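Local coordinates for protein beta-lactamase Mb2281c (Mycobacterium bovis, PDB 3I7J) that probably hydrolyses beta-lactams or related substrates as a serine-type enzyme of the beta-lactamase family, at residues 121-125 with 126-130; 100-103 with 104-108; 4-7 with 8-12. One frame throughout, in Å; residues are numbered along the deposited sequence.

Contact 1. Residues 121-125 with 126-130; sequences RYLTE and AVCEP
A pi-type turn widens helix 119-131 where Leu123 and Thr124 meet Val127, Cys128 and Glu129. The hydrogen-bond pattern gives the evidence. Ala126 N still bonds to Tyr122 O at 2.9 Å and Val127 N to Leu123 O at 2.9 Å, four residues back as in an alpha helix. Leu123 O also takes a weak bond from Cys128 N, five residues on. The widening is complete at Thr124 O, which accepts Glu129 N at 2.6 Å, with an N-H...O angle of 166° and the donor in the carbonyl plane. Pro130 has no N-H to offer the preceding turn and the helix kinks there; the axes of residues 121-125 and 126-130 lie 44° apart.

With CG anti to the backbone N (chi1 -176°), Tyr122 lays its ring beside Ala126, Tyr122 CE2 lying 3.7 Å from Ala126 CB in an oblique approach; Tyr122 OH is hydrogen-bonded to Glu56 OE1 of helix 42-56. Leu123 CD1 lies against Val127 CB at 3.9 Å, and both residues also touch Ala49 of helix 42-56, so this flank packs inward. On the exposed flank, Arg121 NE meets Glu125 OE2 at 2.8 Å in a salt bridge: the oxygen lies in the guanidinium plane, while the nitrogen approaches from above the carboxylate plane.

Contact 2. Residues 100-103 with 104-108; sequences SNYG and FTVLA
Tyr102 O is gripped by two residues of 104-108. Val106 N bonds to Tyr102 O at 3.0 Å with an N-H...O angle of 161°, Thr105 OG1 donates to Tyr102 O over a modelled length of 2.5 Å, which is very short, and Thr105 N adds a weak bond. A chi1 of 60° sets Thr105 OG1 between its own backbone N and carbonyl carbon, turned back toward the preceding turn. Thr105 OG1 also sits over one face of the Tyr102 ring, off centre and 3.2 Å from Tyr102 CD2, and the two side chains cross at about a right angle. Beside it, Val106 CG2 comes within 3.3 Å of Tyr102 CE1, a tight oblique contact.

All this belongs to the N-terminal turns of helix 101-115. Ser100 is its N-cap: Ser100 OG accepts Gly103 N at 2.9 Å and is hydrogen-bonded to Ala83 O as well. The cap lies beside a pattern consistent with the SxxK and (S/Y)xN elements of serine beta-lactamases, whose residues the Asn101 side chain touches. Asn101 O has two donors: Thr105 N lies in the carbonyl plane, whereas Phe104 N, 2.9 Å from Asn101 O, stands well above it.

Contact 3. Residues 4-7 with 8-12; sequences LEVL and GGWPV
Trp10 folds back over the turn formed by Val6 and Leu7, and its side chain can be traced atom by atom. Trp10 CB lies 3.3 Å from Leu7 O, the carbonyl oxygen that also accepts Trp10 N at 3.0 Å. A chi1 of -83° keeps CG beside the backbone N and anti to the carbonyl carbon, which swings the indole back along the preceding residues. In the five-membered ring, Trp10 CD1 approaches Val6 O to 3.0 Å, obliquely to the ring. Trp10 NE1 is further from that oxygen and at a poor angle, hence not bonded to it; it lies 3.8 Å from Val6 CG1. Further out, Trp10 CE2, CZ2 and CH2 all lie near Leu7 CD1, with CZ2 at 4.0 Å. Leu7 CD1 stands 3.9 Å from the centroid of the Trp10 six-membered ring and only 9° off the ring normal, a CH-pi contact over one face. Trp260 of helix 256-271 also meets the indole, while Leu7 reaches Ala15 and Ala17 of strand 15-21.

The backbone forms a 3-10 turn: Gly8 N bonds to Glu5 O at 2.9 Å and Gly9 N to Val6 O at 3.1 Å, each three residues back, with the donors above the carbonyl planes. Such i to i+3 bonding marks a 3-10 helix, here running to Gly9, with Trp10 N still donating to Leu7 O, and followed by an inverse gamma turn centred on Pro11.

How the contacts relate
Along the chain the order is contact 3, contact 2, contact 1. Contacts 1 and 2 are neighbours: they lie on the successive helices 119-131 and 101-115, their centres 18 Å apart and their nearest atoms about 7 Å, and both send side chains to helix 42-56. Contact 3 stands apart, its centre 32 Å from that of contact 1 and 34 Å from that of contact 2, on the opposite side of the chain's centre from contact 2. It belongs to the N-terminal segment packed against helix 256-271 and strands 24-29 and 15-21, at one edge of the six-stranded sheet. A possible SxxK pattern, as in serine beta-lactamases, adjoins contact 2, within the helical part, whereas contact 3 attaches the chain's start to the sheet part.

Contact 1. Residues 121-125 with 126-130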
# COMPACT_ATOMS: atom_id res chain seq x y z
N ARG A 121 -9.69 8.42 13.14
CA ARG A 121 -9.41 9.83 13.32
C ARG A 121 -7.91 10.09 13.32
O ARG A 121 -7.46 11.13 12.86
CB ARG A 121 -10.03 10.33 14.63
CG ARG A 121 -9.67 11.76 15.00
CD ARG A 121 -10.24 12.11 16.36
NE ARG A 121 -9.86 13.45 16.80
CZ ARG A 121 -10.28 14.00 17.93
NH1 ARG A 121 -11.08 13.33 18.75
NH2 ARG A 121 -9.90 15.24 18.25
N TYR A 122 -7.14 9.13 13.83
CA TYR A 122 -5.69 9.29 13.85
C TYR A 122 -5.16 9.31 12.42
O TYR A 122 -4.27 10.10 12.09
CB TYR A 122 -5.02 8.15 14.62
CG TYR A 122 -3.53 8.35 14.74
CD1 TYR A 122 -2.99 9.11 15.78
CD2 TYR A 122 -2.65 7.86 13.76
CE1 TYR A 122 -1.63 9.39 15.84
CE2 TYR A 122 -1.29 8.13 13.81
CZ TYR A 122 -0.79 8.90 14.85
OH TYR A 122 0.55 9.21 14.90
N LEU A 123 -5.70 8.43 11.58
CA LEU A 123 -5.28 8.36 10.18
C LEU A 123 -5.49 9.70 9.49
O LEU A 123 -4.62 10.21 8.79
CB LEU A 123 -6.08 7.28 9.44
CG LEU A 123 -6.00 7.30 7.90
CD1 LEU A 123 -4.55 7.17 7.45
CD2 LEU A 123 -6.83 6.16 7.34
N THR A 124 -6.67 10.28 9.71
CA THR A 124 -7.04 11.56 9.12
C THR A 124 -6.09 12.68 9.53
O THR A 124 -5.55 13.38 8.68
CB THR A 124 -8.48 11.95 9.52
OG1 THR A 124 -9.39 10.93 9.10
CG2 THR A 124 -8.88 13.28 8.89
N GLU A 125 -5.88 12.83 10.83
CA GLU A 125 -5.02 13.88 11.35
C GLU A 125 -3.54 13.69 11.07
O GLU A 125 -2.79 14.67 10.98
CB GLU A 125 -5.23 14.04 12.86
CG GLU A 125 -6.69 14.12 13.28
CD GLU A 125 -6.86 14.26 14.79
OE1 GLU A 125 -5.92 13.94 15.54
OE2 GLU A 125 -7.96 14.67 15.22
N ALA A 126 -3.09 12.46 10.94
CA ALA A 126 -1.67 12.22 10.71
C ALA A 126 -1.27 12.13 9.24
O ALA A 126 -0.12 12.41 8.88
CB ALA A 126 -1.23 10.96 11.44
N VAL A 127 -2.22 11.76 8.39
CA VAL A 127 -1.92 11.57 6.98
C VAL A 127 -2.80 12.32 5.99
O VAL A 127 -2.32 13.13 5.22
CB VAL A 127 -2.00 10.06 6.64
CG1 VAL A 127 -1.75 9.84 5.17
CG2 VAL A 127 -0.98 9.30 7.49
N CYS A 128 -4.10 12.03 6.03
CA CYS A 128 -5.04 12.63 5.11
C CYS A 128 -5.19 14.15 5.19
O CYS A 128 -5.09 14.84 4.18
CB CYS A 128 -6.39 11.94 5.26
SG CYS A 128 -6.31 10.18 4.84
N GLU A 129 -5.42 14.67 6.40
CA GLU A 129 -5.59 16.09 6.61
C GLU A 129 -4.33 16.87 6.19
O GLU A 129 -4.42 17.87 5.47
CB GLU A 129 -5.92 16.33 8.09
CG GLU A 129 -6.50 17.68 8.45
CD GLU A 129 -5.52 18.82 8.23
OE1 GLU A 129 -4.33 18.67 8.60
OE2 GLU A 129 -5.95 19.87 7.71
N PRO A 130 -3.14 16.43 6.63
CA PRO A 130 -1.93 17.16 6.23
C PRO A 130 -1.69 17.22 4.72
O PRO A 130 -1.13 18.18 4.21
CB PRO A 130 -0.81 16.41 6.96
CG PRO A 130 -1.50 15.89 8.19
CD PRO A 130 -2.82 15.38 7.61

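Contact 2. Residues 100-103 with 104-108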
# COMPACT_ATOMS: atom_id res chain seq x y z
N SER A 100 -1.25 -10.56 6.25
CA SER A 100 -2.31 -10.64 7.26
C SER A 100 -3.13 -9.37 7.45
O SER A 100 -2.58 -8.28 7.61
CB SER A 100 -1.72 -11.04 8.61
OG SER A 100 -2.71 -11.01 9.62
N ASN A 101 -4.45 -9.52 7.43
CA ASN A 101 -5.35 -8.40 7.66
C ASN A 101 -5.38 -8.15 9.17
O ASN A 101 -5.27 -7.01 9.60
CB ASN A 101 -6.78 -8.72 7.22
CG ASN A 101 -6.98 -8.58 5.71
OD1 ASN A 101 -8.03 -8.96 5.20
ND2 ASN A 101 -5.99 -8.04 5.01
N TYR A 102 -5.53 -9.21 9.96
CA TYR A 102 -5.60 -9.06 11.40
C TYR A 102 -4.32 -8.45 11.96
O TYR A 102 -4.35 -7.77 12.99
CB TYR A 102 -5.92 -10.40 12.08
CG TYR A 102 -6.21 -10.27 13.56
CD1 TYR A 102 -5.23 -10.54 14.51
CD2 TYR A 102 -7.44 -9.78 14.01
CE1 TYR A 102 -5.46 -10.33 15.87
CE2 TYR A 102 -7.69 -9.56 15.37
CZ TYR A 102 -6.69 -9.84 16.29
OH TYR A 102 -6.90 -9.60 17.63
N GLY A 103 -3.20 -8.67 11.28
CA GLY A 103 -1.95 -8.09 11.71
C GLY A 103 -2.08 -6.57 11.69
O GLY A 103 -1.54 -5.89 12.56
N PHE A 104 -2.81 -6.03 10.72
CA PHE A 104 -2.99 -4.59 10.65
C PHE A 104 -4.01 -4.09 11.66
O PHE A 104 -3.97 -2.93 12.06
CB PHE A 104 -3.39 -4.14 9.23
CG PHE A 104 -2.22 -3.65 8.40
CD1 PHE A 104 -1.04 -4.38 8.32
CD2 PHE A 104 -2.31 -2.45 7.69
CE1 PHE A 104 0.04 -3.94 7.56
CE2 PHE A 104 -1.23 -1.99 6.92
CZ PHE A 104 -0.06 -2.74 6.86
N THR A 105 -4.92 -4.96 12.09
CA THR A 105 -5.88 -4.53 13.10
C THR A 105 -5.15 -4.39 14.42
O THR A 105 -5.42 -3.46 15.18
CB THR A 105 -7.05 -5.52 13.28
OG1 THR A 105 -6.52 -6.78 13.68
CG2 THR A 105 -7.82 -5.69 11.99
N VAL A 106 -4.24 -5.31 14.71
CA VAL A 106 -3.48 -5.23 15.96
C VAL A 106 -2.61 -3.97 15.91
O VAL A 106 -2.41 -3.30 16.93
CB VAL A 106 -2.59 -6.48 16.20
CG1 VAL A 106 -1.81 -6.33 17.51
CG2 VAL A 106 -3.46 -7.73 16.28
N LEU A 107 -2.13 -3.65 14.72
CA LEU A 107 -1.30 -2.46 14.50
C LEU A 107 -2.12 -1.21 14.80
O LEU A 107 -1.69 -0.34 15.56
CB LEU A 107 -0.80 -2.42 13.06
CG LEU A 107 -0.02 -1.17 12.65
CD1 LEU A 107 1.27 -1.09 13.46
CD2 LEU A 107 0.31 -1.24 11.16
N ALA A 108 -3.29 -1.12 14.18
CA ALA A 108 -4.17 0.02 14.38
C ALA A 108 -4.57 0.13 15.85
O ALA A 108 -4.68 1.22 16.39
CB ALA A 108 -5.43 -0.12 13.50

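Contact 3. Residues 4-7 with 8-12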
# COMPACT_ATOMS: atom_id res chain seq x y z
N LEU A 4 -2.93 5.88 -20.35
CA LEU A 4 -4.12 5.70 -19.53
C LEU A 4 -5.40 5.51 -20.34
O LEU A 4 -6.42 5.07 -19.81
CB LEU A 4 -4.30 6.88 -18.56
CG LEU A 4 -3.17 7.16 -17.57
CD1 LEU A 4 -3.61 8.25 -16.63
CD2 LEU A 4 -2.82 5.89 -16.78
N GLU A 5 -5.36 5.83 -21.63
CA GLU A 5 -6.55 5.69 -22.45
C GLU A 5 -6.98 4.23 -22.59
O GLU A 5 -8.16 3.94 -22.82
CB GLU A 5 -6.32 6.31 -23.82
CG GLU A 5 -6.07 7.80 -23.76
CD GLU A 5 -5.83 8.40 -25.13
OE1 GLU A 5 -6.71 8.25 -26.00
OE2 GLU A 5 -4.77 9.03 -25.34
N VAL A 6 -6.04 3.31 -22.42
CA VAL A 6 -6.37 1.90 -22.53
C VAL A 6 -7.48 1.52 -21.55
O VAL A 6 -8.10 0.47 -21.68
CB VAL A 6 -5.14 1.01 -22.25
CG1 VAL A 6 -4.78 1.08 -20.76
CG2 VAL A 6 -5.43 -0.42 -22.66
N LEU A 7 -7.72 2.37 -20.55
CA LEU A 7 -8.75 2.09 -19.56
C LEU A 7 -10.14 2.03 -20.20
O LEU A 7 -11.01 1.28 -19.75
CB LEU A 7 -8.74 3.16 -18.47
CG LEU A 7 -8.20 2.76 -17.09
CD1 LEU A 7 -6.76 2.31 -17.19
CD2 LEU A 7 -8.33 3.93 -16.13
N GLY A 8 -10.35 2.82 -21.25
CA GLY A 8 -11.64 2.83 -21.92
C GLY A 8 -12.01 1.48 -22.51
O GLY A 8 -13.18 1.20 -22.72
N GLY A 9 -11.00 0.65 -22.76
CA GLY A 9 -11.27 -0.66 -23.33
C GLY A 9 -11.25 -1.77 -22.29
O GLY A 9 -11.36 -2.94 -22.64
N TRP A 10 -11.10 -1.40 -21.02
CA TRP A 10 -11.06 -2.40 -19.95
C TRP A 10 -12.44 -2.94 -19.64
O TRP A 10 -13.44 -2.21 -19.66
CB TRP A 10 -10.47 -1.80 -18.67
CG TRP A 10 -8.97 -1.78 -18.63
CD1 TRP A 10 -8.12 -1.82 -19.70
CD2 TRP A 10 -8.14 -1.66 -17.47
NE1 TRP A 10 -6.82 -1.72 -19.27
CE2 TRP A 10 -6.80 -1.62 -17.91
CE3 TRP A 10 -8.41 -1.57 -16.09
CZ2 TRP A 10 -5.72 -1.50 -17.02
CZ3 TRP A 10 -7.34 -1.45 -15.21
CH2 TRP A 10 -6.01 -1.42 -15.68
N PRO A 11 -12.53 -4.25 -19.35
CA PRO A 11 -13.80 -4.90 -19.03
C PRO A 11 -14.21 -4.64 -17.58
O PRO A 11 -14.35 -5.57 -16.79
CB PRO A 11 -13.50 -6.37 -19.29
CG PRO A 11 -12.07 -6.48 -18.86
CD PRO A 11 -11.45 -5.25 -19.48
N VAL A 12 -14.41 -3.37 -17.24
CA VAL A 12 -14.81 -2.98 -15.89
C VAL A 12 -15.95 -1.97 -15.97
O VAL A 12 -16.05 -1.21 -16.93
CB VAL A 12 -13.63 -2.33 -15.13
CG1 VAL A 12 -12.43 -3.26 -15.14
CG2 VAL A 12 -13.28 -1.00 -15.78